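Long-range contacts in putative transcriptional regulator, IclR family (Arthrobacter aurescens, PDB 3OBF), which probably acts as a DNA-binding transcription factor, the chain here being its C-terminal, GAF-like domain, which in this family generally binds the effector: residues H44-A50 with P142-R147; Y56-L60 with S84-T88; M106-V112 with G123-Y129. All coordinates share one frame; numbering follows the deposited sequence.

Contact 1: residues H44-A50 with P142-R147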
ATOM      1  N   HIS A  44       2.337  20.099  -0.484  1.00 47.35           N
ATOM      2  CA  HIS A  44       3.333  20.608   0.437  1.00 50.39           C
ATOM      3  C   HIS A  44       4.232  19.511   0.956  1.00 51.93           C
ATOM      4  O   HIS A  44       4.318  19.301   2.170  1.00 52.82           O
ATOM      5  CB  HIS A  44       2.720  21.465   1.572  1.00 51.40           C
ATOM      6  CG  HIS A  44       1.650  20.792   2.391  1.00 52.55           C
ATOM      7  ND1 HIS A  44       0.993  19.645   2.003  1.00 53.55           N
ATOM      8  CD2 HIS A  44       1.081  21.163   3.562  1.00 54.85           C
ATOM      9  CE1 HIS A  44       0.089  19.319   2.909  1.00 54.27           C
ATOM     10  NE2 HIS A  44       0.125  20.225   3.866  1.00 55.80           N
ATOM     11  N   GLN A  45       4.905  18.803   0.045  1.00 53.12           N
ATOM     12  CA  GLN A  45       5.852  17.773   0.485  1.00 54.42           C
ATOM     13  C   GLN A  45       7.119  18.402   1.044  1.00 56.51           C
ATOM     14  O   GLN A  45       7.545  19.484   0.619  1.00 56.84           O
ATOM     15  CB  GLN A  45       6.185  16.741  -0.592  1.00 53.84           C
ATOM     16  CG  GLN A  45       6.188  17.223  -2.012  1.00 52.70           C
ATOM     17  CD  GLN A  45       6.937  16.274  -2.928  1.00 50.25           C
ATOM     18  OE1 GLN A  45       6.759  15.056  -2.879  1.00 49.44           O
ATOM     19  NE2 GLN A  45       7.795  16.832  -3.767  1.00 50.33           N
ATOM     20  N   VAL A  46       7.688  17.750   2.045  1.00 58.19           N
ATOM     21  CA  VAL A  46       8.993  18.153   2.513  1.00 59.94           C
ATOM     22  C   VAL A  46       9.958  17.152   1.892  1.00 59.34           C
ATOM     23  O   VAL A  46      10.546  17.430   0.848  1.00 59.63           O
ATOM     24  CB  VAL A  46       9.062  18.305   4.057  1.00 60.79           C
ATOM     25  CG1 VAL A  46       8.265  19.516   4.461  1.00 61.60           C
ATOM     26  CG2 VAL A  46       8.533  17.061   4.778  1.00 61.18           C
ATOM     27  N   LYS A  47      10.070  15.970   2.480  1.00 58.39           N
ATOM     28  CA  LYS A  47      10.762  14.890   1.799  1.00 56.61           C
ATOM     29  C   LYS A  47       9.833  14.288   0.733  1.00 53.65           C
ATOM     30  O   LYS A  47       8.621  14.174   0.944  1.00 52.97           O
ATOM     31  CB  LYS A  47      11.306  13.862   2.806  1.00 57.60           C
ATOM     32  CG  LYS A  47      12.528  14.397   3.618  1.00 60.19           C
ATOM     33  CD  LYS A  47      13.805  14.442   2.749  1.00 63.74           C
ATOM     34  CE  LYS A  47      15.038  14.943   3.509  1.00 66.48           C
ATOM     35  NZ  LYS A  47      15.198  16.425   3.474  1.00 66.99           N
ATOM     36  N   HIS A  48      10.412  13.971  -0.425  1.00 50.61           N
ATOM     37  CA  HIS A  48       9.682  13.466  -1.567  1.00 47.95           C
ATOM     38  C   HIS A  48       9.386  11.986  -1.304  1.00 45.23           C
ATOM     39  O   HIS A  48      10.276  11.139  -1.365  1.00 44.92           O
ATOM     40  CB  HIS A  48      10.515  13.614  -2.844  1.00 48.64           C
ATOM     41  CG  HIS A  48      10.730  15.035  -3.288  1.00 51.64           C
ATOM     42  ND1 HIS A  48      11.129  16.045  -2.432  1.00 53.47           N
ATOM     43  CD2 HIS A  48      10.633  15.604  -4.515  1.00 52.98           C
ATOM     44  CE1 HIS A  48      11.247  17.176  -3.106  1.00 54.75           C
ATOM     45  NE2 HIS A  48      10.950  16.937  -4.373  1.00 54.87           N
ATOM     46  N   LEU A  49       8.145  11.685  -0.962  1.00 42.02           N
ATOM     47  CA  LEU A  49       7.781  10.308  -0.609  1.00 38.99           C
ATOM     48  C   LEU A  49       7.243   9.588  -1.828  1.00 36.84           C
ATOM     49  O   LEU A  49       6.685  10.225  -2.744  1.00 36.52           O
ATOM     50  CB  LEU A  49       6.784  10.273   0.555  1.00 38.95           C
ATOM     51  CG  LEU A  49       7.193  10.974   1.872  1.00 39.78           C
ATOM     52  CD1 LEU A  49       6.014  11.085   2.827  1.00 37.85           C
ATOM     53  CD2 LEU A  49       8.390  10.279   2.553  1.00 41.12           C
ATOM     54  N   ALA A  50       7.415   8.263  -1.838  1.00 34.40           N
ATOM     55  CA  ALA A  50       6.976   7.410  -2.952  1.00 31.99           C
ATOM     56  C   ALA A  50       7.286   8.019  -4.320  1.00 30.44           C
ATOM     57  O   ALA A  50       6.381   8.137  -5.158  1.00 29.98           O
ATOM     58  CB  ALA A  50       5.459   7.068  -2.824  1.00 31.27           C
ATOM     59  N   PRO A 142       1.424   7.911   1.164  1.00 26.95           N
ATOM     60  CA  PRO A 142       2.464   8.164   2.174  1.00 28.19           C
ATOM     61  C   PRO A 142       2.385   9.604   2.692  1.00 29.76           C
ATOM     62  O   PRO A 142       1.972  10.481   1.956  1.00 30.91           O
ATOM     63  CB  PRO A 142       3.744   7.955   1.388  1.00 28.04           C
ATOM     64  CG  PRO A 142       3.347   8.445  -0.113  1.00 27.51           C
ATOM     65  CD  PRO A 142       1.845   8.294  -0.203  1.00 26.76           C
ATOM     66  N   ALA A 143       2.764   9.854   3.939  1.00 32.20           N
ATOM     67  CA  ALA A 143       2.719  11.210   4.511  1.00 34.33           C
ATOM     68  C   ALA A 143       3.772  11.371   5.641  1.00 36.71           C
ATOM     69  O   ALA A 143       4.206  10.369   6.231  1.00 36.61           O
ATOM     70  CB  ALA A 143       1.314  11.520   5.029  1.00 33.36           C
ATOM     71  N   PRO A 144       4.209  12.616   5.925  1.00 38.91           N
ATOM     72  CA  PRO A 144       5.149  12.736   7.072  1.00 41.16           C
ATOM     73  C   PRO A 144       4.429  12.567   8.414  1.00 43.26           C
ATOM     74  O   PRO A 144       3.324  13.118   8.598  1.00 42.52           O
ATOM     75  CB  PRO A 144       5.737  14.143   6.933  1.00 41.49           C
ATOM     76  CG  PRO A 144       4.918  14.846   5.856  1.00 40.62           C
ATOM     77  CD  PRO A 144       4.179  13.819   5.067  1.00 38.84           C
ATOM     78  N   LYS A 145       5.036  11.783   9.318  1.00 45.57           N
ATOM     79  CA  LYS A 145       4.424  11.495  10.613  1.00 48.41           C
ATOM     80  C   LYS A 145       4.057  12.745  11.408  1.00 49.89           C
ATOM     81  O   LYS A 145       2.992  12.779  12.011  1.00 49.42           O
ATOM     82  CB  LYS A 145       5.264  10.544  11.476  1.00 48.95           C
ATOM     83  CG  LYS A 145       4.471   9.957  12.667  1.00 50.38           C
ATOM     84  CD  LYS A 145       4.991   8.574  13.095  1.00 52.20           C
ATOM     85  CE  LYS A 145       4.462   8.161  14.460  1.00 54.82           C
ATOM     86  NZ  LYS A 145       5.497   7.421  15.282  1.00 57.05           N
ATOM     87  N   PHE A 146       4.910  13.773  11.379  1.00 51.67           N
ATOM     88  CA  PHE A 146       4.653  14.962  12.197  1.00 53.76           C
ATOM     89  C   PHE A 146       3.234  15.552  12.028  1.00 53.70           C
ATOM     90  O   PHE A 146       2.657  16.053  12.990  1.00 53.57           O
ATOM     91  CB  PHE A 146       5.746  16.042  12.034  1.00 54.82           C
ATOM     92  CG  PHE A 146       5.735  16.735  10.697  1.00 57.27           C
ATOM     93  CD1 PHE A 146       4.840  17.784  10.440  1.00 58.84           C
ATOM     94  CD2 PHE A 146       6.629  16.357   9.693  1.00 58.35           C
ATOM     95  CE1 PHE A 146       4.819  18.427   9.197  1.00 58.99           C
ATOM     96  CE2 PHE A 146       6.617  17.004   8.457  1.00 59.12           C
ATOM     97  CZ  PHE A 146       5.709  18.037   8.208  1.00 59.04           C
ATOM     98  N   ARG A 147       2.658  15.466  10.826  1.00 53.12           N
ATOM     99  CA  ARG A 147       1.382  16.142  10.600  1.00 52.59           C
ATOM    100  C   ARG A 147       0.199  15.202  10.589  1.00 52.00           C
ATOM    101  O   ARG A 147      -0.934  15.624  10.376  1.00 52.37           O
ATOM    102  CB  ARG A 147       1.416  17.049   9.352  1.00 52.62           C
ATOM    103  CG  ARG A 147       1.885  16.413   8.044  1.00 51.07           C
ATOM    104  CD  ARG A 147       1.585  17.363   6.871  1.00 49.81           C
ATOM    105  NE  ARG A 147       1.740  16.724   5.556  1.00 47.17           N
ATOM    106  CZ  ARG A 147       2.572  17.151   4.607  1.00 46.12           C
ATOM    107  NH1 ARG A 147       3.327  18.234   4.824  1.00 43.97           N
ATOM    108  NH2 ARG A 147       2.651  16.500   3.441  1.00 44.48           N
TER
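Leu-49 packs on Pro-142 and Arg-147 stacks on His-44 where the loop between strands 34-40 and 55-56 of the IclR C-terminal domain, a GAF-like fold, lies along the end of strand 135-144 and the 3-10 turn that follows it. Leu-49 turns its side chain onto the strand. Its CB meets Pro-142 CB at 3.9 Å, while CD1 reaches over the backbone to Ala-143 C at 3.6 Å and on to the ring of Pro-144, so one branched side chain spans three consecutive residues. Ala-50 CB lies 3.7 Å from Pro-142 CG, which makes an apolar patch between the C-terminal end of the loop, Leu-49 and Ala-50, and the strand. Glu-121 of the adjoining strand touches Leu-49 as well. Earlier in the loop, CG2 of Val-46 meets the Phe-146 ring at its edge, near the ring plane, 4.1 Å from CE2.

The polar end is built on Arg-147. With CG between the backbone N and the carbonyl carbon (chi1 53°) and the chain extended from there to NE, the guanidinium comes to lie over Pro-144, whose CG covers one face. The opposite face lies flat on the imidazole of His-44, centres 3.9 Å apart and planes at 8°, so the flat group is sandwiched between a proline and a histidine. A salt bridge from NH2 to Glu-22 ties down the charge, and this carboxylate would help to fix the rotation of the group. The same histidine supplies its main-chain carbonyl: Arg-147 NH1 donates to His-44 O over 3.0 Å, with an angle of 151° at the hydrogen.

Contact 2: residues Y56-L60 with S84-T88; sequences YNEAL and SITLT
Two loops of the IclR C-terminal domain meet here through an isolated beta bridge, Glu-58 with Thr-86: the one leading from strand 55-56 into helix 62-69 and the one joining helices 73-82 and 92-108. Thr-86 uses both its N and its O toward the other loop. Its N donates to Asn-57 O at 2.9 Å, in the carbonyl plane, and its O receives Ala-59 N at 2.8 Å in a nearly straight bond (169° at the hydrogen). Water 1 adds a further link, accepting from Leu-60 N and donating to Thr-86 O. The side chain of Asn-57 adds a third direct bond beside the bridge: with CG between backbone N and carbonyl carbon (chi1 77°), ND2 reaches Ser-84 O at 2.8 Å, approaching from outside the carbonyl plane. On the side of Ala-59 and Ile-85, the methyl of Ala-59 packs on Ile-85 CG2 at 3.7 Å and on Leu-87 CB, while Leu-87 CD1 leans across to Leu-60 CG at 4.1 Å. Leu-80 of helix 73-82 touches Ala-59, Ile-85 and Leu-87, so this apolar side is backed by a helix. Bonding through the residues either side of Glu-58 is the pattern of a parallel beta bridge, in keeping with segments 21° apart in direction.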
ATOM      1  N   TYR A  56      10.040  -0.862  -2.300  1.00 30.12           N
ATOM      2  CA  TYR A  56       9.869  -1.080  -0.860  1.00 29.20           C
ATOM      3  C   TYR A  56       9.903  -2.579  -0.558  1.00 28.74           C
ATOM      4  O   TYR A  56       9.176  -3.346  -1.188  1.00 27.67           O
ATOM      5  CB  TYR A  56       8.546  -0.438  -0.376  1.00 29.13           C
ATOM      6  CG  TYR A  56       8.519   1.060  -0.598  1.00 29.65           C
ATOM      7  CD1 TYR A  56       9.007   1.947   0.377  1.00 29.31           C
ATOM      8  CD2 TYR A  56       8.052   1.582  -1.813  1.00 30.30           C
ATOM      9  CE1 TYR A  56       9.021   3.329   0.151  1.00 31.86           C
ATOM     10  CE2 TYR A  56       8.063   2.948  -2.064  1.00 33.14           C
ATOM     11  CZ  TYR A  56       8.548   3.815  -1.082  1.00 33.99           C
ATOM     12  OH  TYR A  56       8.537   5.149  -1.352  1.00 36.66           O
ATOM     13  N   ASN A  57      10.750  -3.001   0.386  1.00 29.14           N
ATOM     14  CA  ASN A  57      10.741  -4.426   0.792  1.00 30.22           C
ATOM     15  C   ASN A  57      10.688  -4.663   2.317  1.00 30.68           C
ATOM     16  O   ASN A  57      11.035  -5.753   2.796  1.00 30.21           O
ATOM     17  CB  ASN A  57      11.888  -5.211   0.152  1.00 30.82           C
ATOM     18  CG  ASN A  57      13.207  -4.946   0.827  1.00 33.39           C
ATOM     19  OD1 ASN A  57      13.458  -3.853   1.271  1.00 34.63           O
ATOM     20  ND2 ASN A  57      14.043  -5.961   0.928  1.00 38.97           N
ATOM     21  N   GLU A  58      10.234  -3.655   3.064  1.00 30.40           N
ATOM     22  CA  GLU A  58      10.012  -3.795   4.508  1.00 30.54           C
ATOM     23  C   GLU A  58       8.594  -4.287   4.703  1.00 29.61           C
ATOM     24  O   GLU A  58       7.628  -3.758   4.130  1.00 28.09           O
ATOM     25  CB  GLU A  58      10.207  -2.454   5.222  1.00 32.03           C
ATOM     26  CG  GLU A  58      11.684  -1.962   5.093  1.00 37.15           C
ATOM     27  CD  GLU A  58      11.905  -0.534   5.560  1.00 44.49           C
ATOM     28  OE1 GLU A  58      12.165  -0.338   6.762  1.00 48.14           O
ATOM     29  OE2 GLU A  58      11.858   0.402   4.718  1.00 49.66           O
ATOM     30  N   ALA A  59       8.491  -5.324   5.509  1.00 29.45           N
ATOM     31  CA  ALA A  59       7.228  -5.967   5.820  1.00 29.16           C
ATOM     32  C   ALA A  59       6.173  -4.962   6.273  1.00 29.76           C
ATOM     33  O   ALA A  59       5.004  -5.052   5.889  1.00 29.25           O
ATOM     34  CB  ALA A  59       7.441  -7.077   6.857  1.00 28.25           C
ATOM     35  N   LEU A  60       6.597  -3.981   7.059  1.00 31.16           N
ATOM     36  CA  LEU A  60       5.634  -3.087   7.700  1.00 32.08           C
ATOM     37  C   LEU A  60       5.177  -1.940   6.806  1.00 31.28           C
ATOM     38  O   LEU A  60       4.242  -1.215   7.144  1.00 31.75           O
ATOM     39  CB  LEU A  60       6.125  -2.642   9.075  1.00 33.30           C
ATOM     40  CG  LEU A  60       6.109  -3.764  10.132  1.00 35.37           C
ATOM     41  CD1 LEU A  60       6.547  -3.260  11.506  1.00 36.79           C
ATOM     42  CD2 LEU A  60       4.708  -4.415  10.262  1.00 37.93           C
ATOM     43  N   SER A  84      14.190 -11.652   2.144  1.00 34.64           N
ATOM     44  CA  SER A  84      13.748 -10.876   0.967  1.00 35.46           C
ATOM     45  C   SER A  84      12.874  -9.710   1.378  1.00 34.83           C
ATOM     46  O   SER A  84      13.015  -8.618   0.860  1.00 35.93           O
ATOM     47  CB  SER A  84      12.959 -11.738  -0.024  1.00 34.77           C
ATOM     48  OG  SER A  84      13.815 -12.723  -0.512  1.00 36.92           O
ATOM     49  N   ILE A  85      11.927  -9.977   2.264  1.00 34.23           N
ATOM     50  CA  ILE A  85      11.113  -8.926   2.877  1.00 33.65           C
ATOM     51  C   ILE A  85      11.621  -8.803   4.322  1.00 34.05           C
ATOM     52  O   ILE A  85      11.761  -9.819   4.981  1.00 33.42           O
ATOM     53  CB  ILE A  85       9.612  -9.285   2.815  1.00 32.87           C
ATOM     54  CG1 ILE A  85       9.126  -9.361   1.350  1.00 33.10           C
ATOM     55  CG2 ILE A  85       8.786  -8.319   3.588  1.00 31.83           C
ATOM     56  CD1 ILE A  85       9.169  -8.056   0.585  1.00 32.12           C
ATOM     57  N   THR A  86      11.955  -7.586   4.778  1.00 35.28           N
ATOM     58  CA  THR A  86      12.603  -7.426   6.081  1.00 37.43           C
ATOM     59  C   THR A  86      11.604  -7.090   7.169  1.00 39.22           C
ATOM     60  O   THR A  86      10.640  -6.321   6.963  1.00 38.72           O
ATOM     61  CB  THR A  86      13.771  -6.398   6.084  1.00 37.61           C
ATOM     62  OG1 THR A  86      13.253  -5.099   5.820  1.00 37.23           O
ATOM     63  CG2 THR A  86      14.864  -6.766   5.037  1.00 36.71           C
ATOM     64  N   LEU A  87      11.840  -7.695   8.328  1.00 42.00           N
ATOM     65  CA  LEU A  87      10.975  -7.530   9.494  1.00 45.14           C
ATOM     66  C   LEU A  87      11.814  -7.696  10.758  1.00 48.21           C
ATOM     67  O   LEU A  87      12.647  -8.603  10.814  1.00 48.21           O
ATOM     68  CB  LEU A  87       9.841  -8.570   9.483  1.00 44.27           C
ATOM     69  CG  LEU A  87       8.897  -8.570  10.692  1.00 44.17           C
ATOM     70  CD1 LEU A  87       8.101  -7.254  10.733  1.00 42.85           C
ATOM     71  CD2 LEU A  87       7.943  -9.755  10.649  1.00 43.65           C
ATOM     72  N   THR A  88      11.605  -6.824  11.748  1.00 51.77           N
ATOM     73  CA  THR A  88      12.366  -6.874  13.007  1.00 56.02           C
ATOM     74  C   THR A  88      12.050  -8.107  13.833  1.00 58.55           C
ATOM     75  O   THR A  88      10.890  -8.326  14.199  1.00 59.44           O
ATOM     76  CB  THR A  88      12.090  -5.668  13.900  1.00 56.10           C
ATOM     77  OG1 THR A  88      12.537  -4.492  13.231  1.00 56.94           O
ATOM     78  CG2 THR A  88      12.860  -5.793  15.232  1.00 57.72           C
TER
HETATM   79  O   HOH W   1       9.186  -3.856   8.316  1.00 35.27           O

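Contact 3: residues M106-V112 with G123-Y129; sequences MERGWAV and GVASPVY
Ala-111 and Ala-125 form an antiparallel hydrogen-bonded pair, Ala-111 N to Ala-125 O 2.9 Å and Ala-125 N to Ala-111 O 3.1 Å, and Val-112 with Val-124 is the non-hydrogen-bonded pair beside it in the hairpin of strands 111-114 and 121-129. Before the hairpin, helix 92-108 ends and Gly-109, with positive phi, turns the chain into the strand. The carbonyl of that glycine is held by a side chain: Ser-126 OG donates to Gly-109 O at 2.9 Å, in the carbonyl plane and on a lone pair, and OG also lies against Trp-110 CB.

Trp-110 and Val-124 run side by side, pointing the same way, with Trp-110 CD1 3.9 Å from Val-124 CG1. Arg-108 braces the tryptophan from within its own segment: its CG sits over one face of the indole, and NE and NH2 converge side-on on Trp-110 O, NE at 3.0 Å. Val-124 CG1 is also 4.1 Å from Val-112 CG2, so one methyl serves two neighbours. At the helix end, selenomethionine Met-106 is bent at chi2 and chi3, which folds its methyl CE against Pro-127 CG at 3.9 Å; SE lies 3.8 Å from Tyr-129 OH.

Strand 121-129 is bonded on its other edge to strand 135-144, whereas 111-114 is the outermost strand of the sheet within this chain. Ala-111 and Ala-125 point to one face, where helix 62-69 touches them; Val-112 and Val-124 point to the other, where helix 150-170 packs on Val-112.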
HETATM    1  N   MSE A 106      -7.161  -6.633   5.150  1.00 39.77           N
HETATM    2  CA  MSE A 106      -8.137  -6.997   4.121  1.00 40.71           C
HETATM    3  C   MSE A 106      -9.548  -6.712   4.605  1.00 40.76           C
HETATM    4  O   MSE A 106     -10.373  -6.180   3.858  1.00 40.24           O
HETATM    5  CB  MSE A 106      -7.995  -8.475   3.728  1.00 42.23           C
HETATM    6  CG  MSE A 106      -6.741  -8.805   2.907  1.00 45.16           C
HETATM    7 SE   MSE A 106      -6.561  -7.769   1.203  1.00 54.83          SE
HETATM    8  CE  MSE A 106      -5.331  -6.287   1.787  1.00 44.73           C
ATOM      9  N   GLU A 107      -9.829  -7.049   5.861  0.50 41.32           N
ATOM     10  CA  GLU A 107     -11.143  -6.796   6.436  0.50 41.98           C
ATOM     11  C   GLU A 107     -11.367  -5.305   6.748  0.50 41.34           C
ATOM     12  O   GLU A 107     -12.498  -4.828   6.670  0.50 41.31           O
ATOM     13  CB  GLU A 107     -11.396  -7.686   7.664  0.50 43.22           C
ATOM     14  CG  GLU A 107     -11.265  -9.201   7.376  0.50 45.28           C
ATOM     15  CD  GLU A 107     -12.608  -9.913   7.141  0.50 48.35           C
ATOM     16  OE1 GLU A 107     -13.311 -10.218   8.131  0.50 48.71           O
ATOM     17  OE2 GLU A 107     -12.948 -10.187   5.966  0.50 49.99           O
ATOM     18  N   ARG A 108     -10.305  -4.566   7.076  1.00 40.23           N
ATOM     19  CA  ARG A 108     -10.445  -3.093   7.263  1.00 39.51           C
ATOM     20  C   ARG A 108     -10.586  -2.364   5.909  1.00 37.80           C
ATOM     21  O   ARG A 108     -11.328  -1.393   5.800  1.00 37.34           O
ATOM     22  CB  ARG A 108      -9.278  -2.509   8.075  1.00 39.71           C
ATOM     23  CG  ARG A 108      -9.376  -1.006   8.369  1.00 40.55           C
ATOM     24  CD  ARG A 108      -8.289  -0.583   9.380  1.00 42.23           C
ATOM     25  NE  ARG A 108      -7.037  -1.171   8.978  1.00 43.88           N
ATOM     26  CZ  ARG A 108      -6.319  -2.049   9.686  1.00 43.01           C
ATOM     27  NH1 ARG A 108      -6.663  -2.417  10.925  1.00 43.13           N
ATOM     28  NH2 ARG A 108      -5.213  -2.526   9.145  1.00 39.89           N
ATOM     29  N   GLY A 109      -9.868  -2.851   4.892  1.00 35.33           N
ATOM     30  CA  GLY A 109      -9.887  -2.257   3.564  1.00 32.75           C
ATOM     31  C   GLY A 109      -8.627  -1.464   3.266  1.00 31.22           C
ATOM     32  O   GLY A 109      -8.444  -0.982   2.135  1.00 30.89           O
ATOM     33  N   TRP A 110      -7.763  -1.320   4.271  1.00 29.63           N
ATOM     34  CA  TRP A 110      -6.458  -0.695   4.083  1.00 29.46           C
ATOM     35  C   TRP A 110      -5.441  -1.180   5.127  1.00 29.16           C
ATOM     36  O   TRP A 110      -5.811  -1.518   6.229  1.00 29.10           O
ATOM     37  CB  TRP A 110      -6.547   0.835   4.101  1.00 29.71           C
ATOM     38  CG  TRP A 110      -6.943   1.440   5.454  1.00 32.36           C
ATOM     39  CD1 TRP A 110      -6.097   1.840   6.471  1.00 33.49           C
ATOM     40  CD2 TRP A 110      -8.278   1.743   5.901  1.00 33.40           C
ATOM     41  NE1 TRP A 110      -6.833   2.373   7.520  1.00 34.61           N
ATOM     42  CE2 TRP A 110      -8.167   2.318   7.198  1.00 34.17           C
ATOM     43  CE3 TRP A 110      -9.548   1.582   5.333  1.00 33.79           C
ATOM     44  CZ2 TRP A 110      -9.281   2.718   7.938  1.00 35.93           C
ATOM     45  CZ3 TRP A 110     -10.666   1.985   6.068  1.00 36.03           C
ATOM     46  CH2 TRP A 110     -10.522   2.541   7.364  1.00 37.26           C
ATOM     47  N   ALA A 111      -4.168  -1.249   4.746  1.00 29.02           N
ATOM     48  CA  ALA A 111      -3.084  -1.512   5.680  1.00 28.95           C
ATOM     49  C   ALA A 111      -2.517  -0.194   6.151  1.00 30.08           C
ATOM     50  O   ALA A 111      -2.665   0.859   5.487  1.00 30.71           O
ATOM     51  CB  ALA A 111      -2.000  -2.368   5.030  1.00 28.04           C
ATOM     52  N   VAL A 112      -1.875  -0.264   7.307  1.00 30.96           N
ATOM     53  CA  VAL A 112      -1.385   0.875   8.024  1.00 32.11           C
ATOM     54  C   VAL A 112       0.104   0.704   8.376  1.00 32.21           C
ATOM     55  O   VAL A 112       0.529  -0.357   8.819  1.00 31.35           O
ATOM     56  CB  VAL A 112      -2.189   1.036   9.329  1.00 33.45           C
ATOM     57  CG1 VAL A 112      -1.430   1.865  10.312  1.00 35.12           C
ATOM     58  CG2 VAL A 112      -3.558   1.676   9.047  1.00 33.84           C
ATOM     59  N   GLY A 123       1.966   5.638   6.430  1.00 33.63           N
ATOM     60  CA  GLY A 123       1.374   5.189   5.186  1.00 30.48           C
ATOM     61  C   GLY A 123       0.117   4.364   5.344  1.00 29.26           C
ATOM     62  O   GLY A 123      -0.037   3.599   6.312  1.00 29.79           O
ATOM     63  N   VAL A 124      -0.798   4.523   4.401  1.00 26.62           N
ATOM     64  CA  VAL A 124      -1.885   3.583   4.255  1.00 26.19           C
ATOM     65  C   VAL A 124      -1.923   3.119   2.803  1.00 25.30           C
ATOM     66  O   VAL A 124      -1.602   3.880   1.915  1.00 26.01           O
ATOM     67  CB  VAL A 124      -3.267   4.201   4.630  1.00 26.16           C
ATOM     68  CG1 VAL A 124      -3.356   4.529   6.154  1.00 24.27           C
ATOM     69  CG2 VAL A 124      -3.569   5.440   3.755  1.00 25.74           C
ATOM     70  N   ALA A 125      -2.336   1.882   2.564  1.00 24.73           N
ATOM     71  CA  ALA A 125      -2.430   1.347   1.210  1.00 23.71           C
ATOM     72  C   ALA A 125      -3.632   0.391   1.089  1.00 23.25           C
ATOM     73  O   ALA A 125      -3.983  -0.295   2.063  1.00 24.16           O
ATOM     74  CB  ALA A 125      -1.138   0.639   0.838  1.00 22.10           C
ATOM     75  N   SER A 126      -4.179   0.302  -0.108  1.00 21.74           N
ATOM     76  CA  SER A 126      -5.361  -0.525  -0.401  1.00 23.21           C
ATOM     77  C   SER A 126      -5.201  -1.288  -1.721  1.00 22.32           C
ATOM     78  O   SER A 126      -4.532  -0.802  -2.620  1.00 23.00           O
ATOM     79  CB  SER A 126      -6.616   0.350  -0.489  1.00 23.69           C
ATOM     80  OG  SER A 126      -6.837   0.985   0.767  1.00 27.38           O
ATOM     81  N   PRO A 127      -5.815  -2.486  -1.838  1.00 21.89           N
ATOM     82  CA  PRO A 127      -5.591  -3.318  -3.026  1.00 22.13           C
ATOM     83  C   PRO A 127      -6.512  -2.924  -4.188  1.00 22.90           C
ATOM     84  O   PRO A 127      -7.592  -2.404  -3.963  1.00 22.99           O
ATOM     85  CB  PRO A 127      -5.876  -4.748  -2.526  1.00 21.93           C
ATOM     86  CG  PRO A 127      -6.898  -4.526  -1.362  1.00 22.59           C
ATOM     87  CD  PRO A 127      -6.537  -3.202  -0.757  1.00 21.49           C
ATOM     88  N   VAL A 128      -6.047  -3.149  -5.417  1.00 23.52           N
ATOM     89  CA  VAL A 128      -6.809  -2.904  -6.623  1.00 24.38           C
ATOM     90  C   VAL A 128      -6.937  -4.268  -7.244  1.00 25.93           C
ATOM     91  O   VAL A 128      -5.958  -5.012  -7.264  1.00 26.14           O
ATOM     92  CB  VAL A 128      -6.030  -1.957  -7.577  1.00 24.51           C
ATOM     93  CG1 VAL A 128      -6.686  -1.909  -8.978  1.00 23.80           C
ATOM     94  CG2 VAL A 128      -5.954  -0.558  -6.976  1.00 23.10           C
ATOM     95  N   TYR A 129      -8.134  -4.618  -7.710  1.00 27.62           N
ATOM     96  CA  TYR A 129      -8.378  -5.923  -8.348  1.00 28.58           C
ATOM     97  C   TYR A 129      -8.803  -5.805  -9.808  1.00 29.33           C
ATOM     98  O   TYR A 129      -9.441  -4.822 -10.189  1.00 28.15           O
ATOM     99  CB  TYR A 129      -9.467  -6.717  -7.601  1.00 29.07           C
ATOM    100  CG  TYR A 129      -9.122  -6.985  -6.174  1.00 29.55           C
ATOM    101  CD1 TYR A 129      -8.360  -8.083  -5.822  1.00 29.95           C
ATOM    102  CD2 TYR A 129      -9.573  -6.139  -5.172  1.00 29.59           C
ATOM    103  CE1 TYR A 129      -8.037  -8.331  -4.472  1.00 31.02           C
ATOM    104  CE2 TYR A 129      -9.280  -6.380  -3.844  1.00 29.53           C
ATOM    105  CZ  TYR A 129      -8.509  -7.472  -3.506  1.00 29.73           C
ATOM    106  OH  TYR A 129      -8.202  -7.679  -2.188  1.00 30.33           O
TER

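Overall arrangement
Contact 3, largely strand pairing, is centred about 6 Å from the centre of the chain; contacts 1 and 2 are centred about 15 and 13 Å from it. All are partly buried; only contacts 1 and 2 include exposed touching residues. Contacts 1 and 3 share the sheet, on neighbouring strands 135-144 and 121-129. Contact 2 joins loops, chiefly by main-chain bonds, with an asparagine side chain, a water and small apolar contacts; contact 1 has no main-chain pairing, resting on a stacked, hydrogen-bonded arginine and apolar side chains. Contacts 2 and 3 follow one another inside the span closed by contact 1. Contacts 1 and 2 meet by packing, Tyr-56 OH lying 3.2 Å from Ala-50 CA.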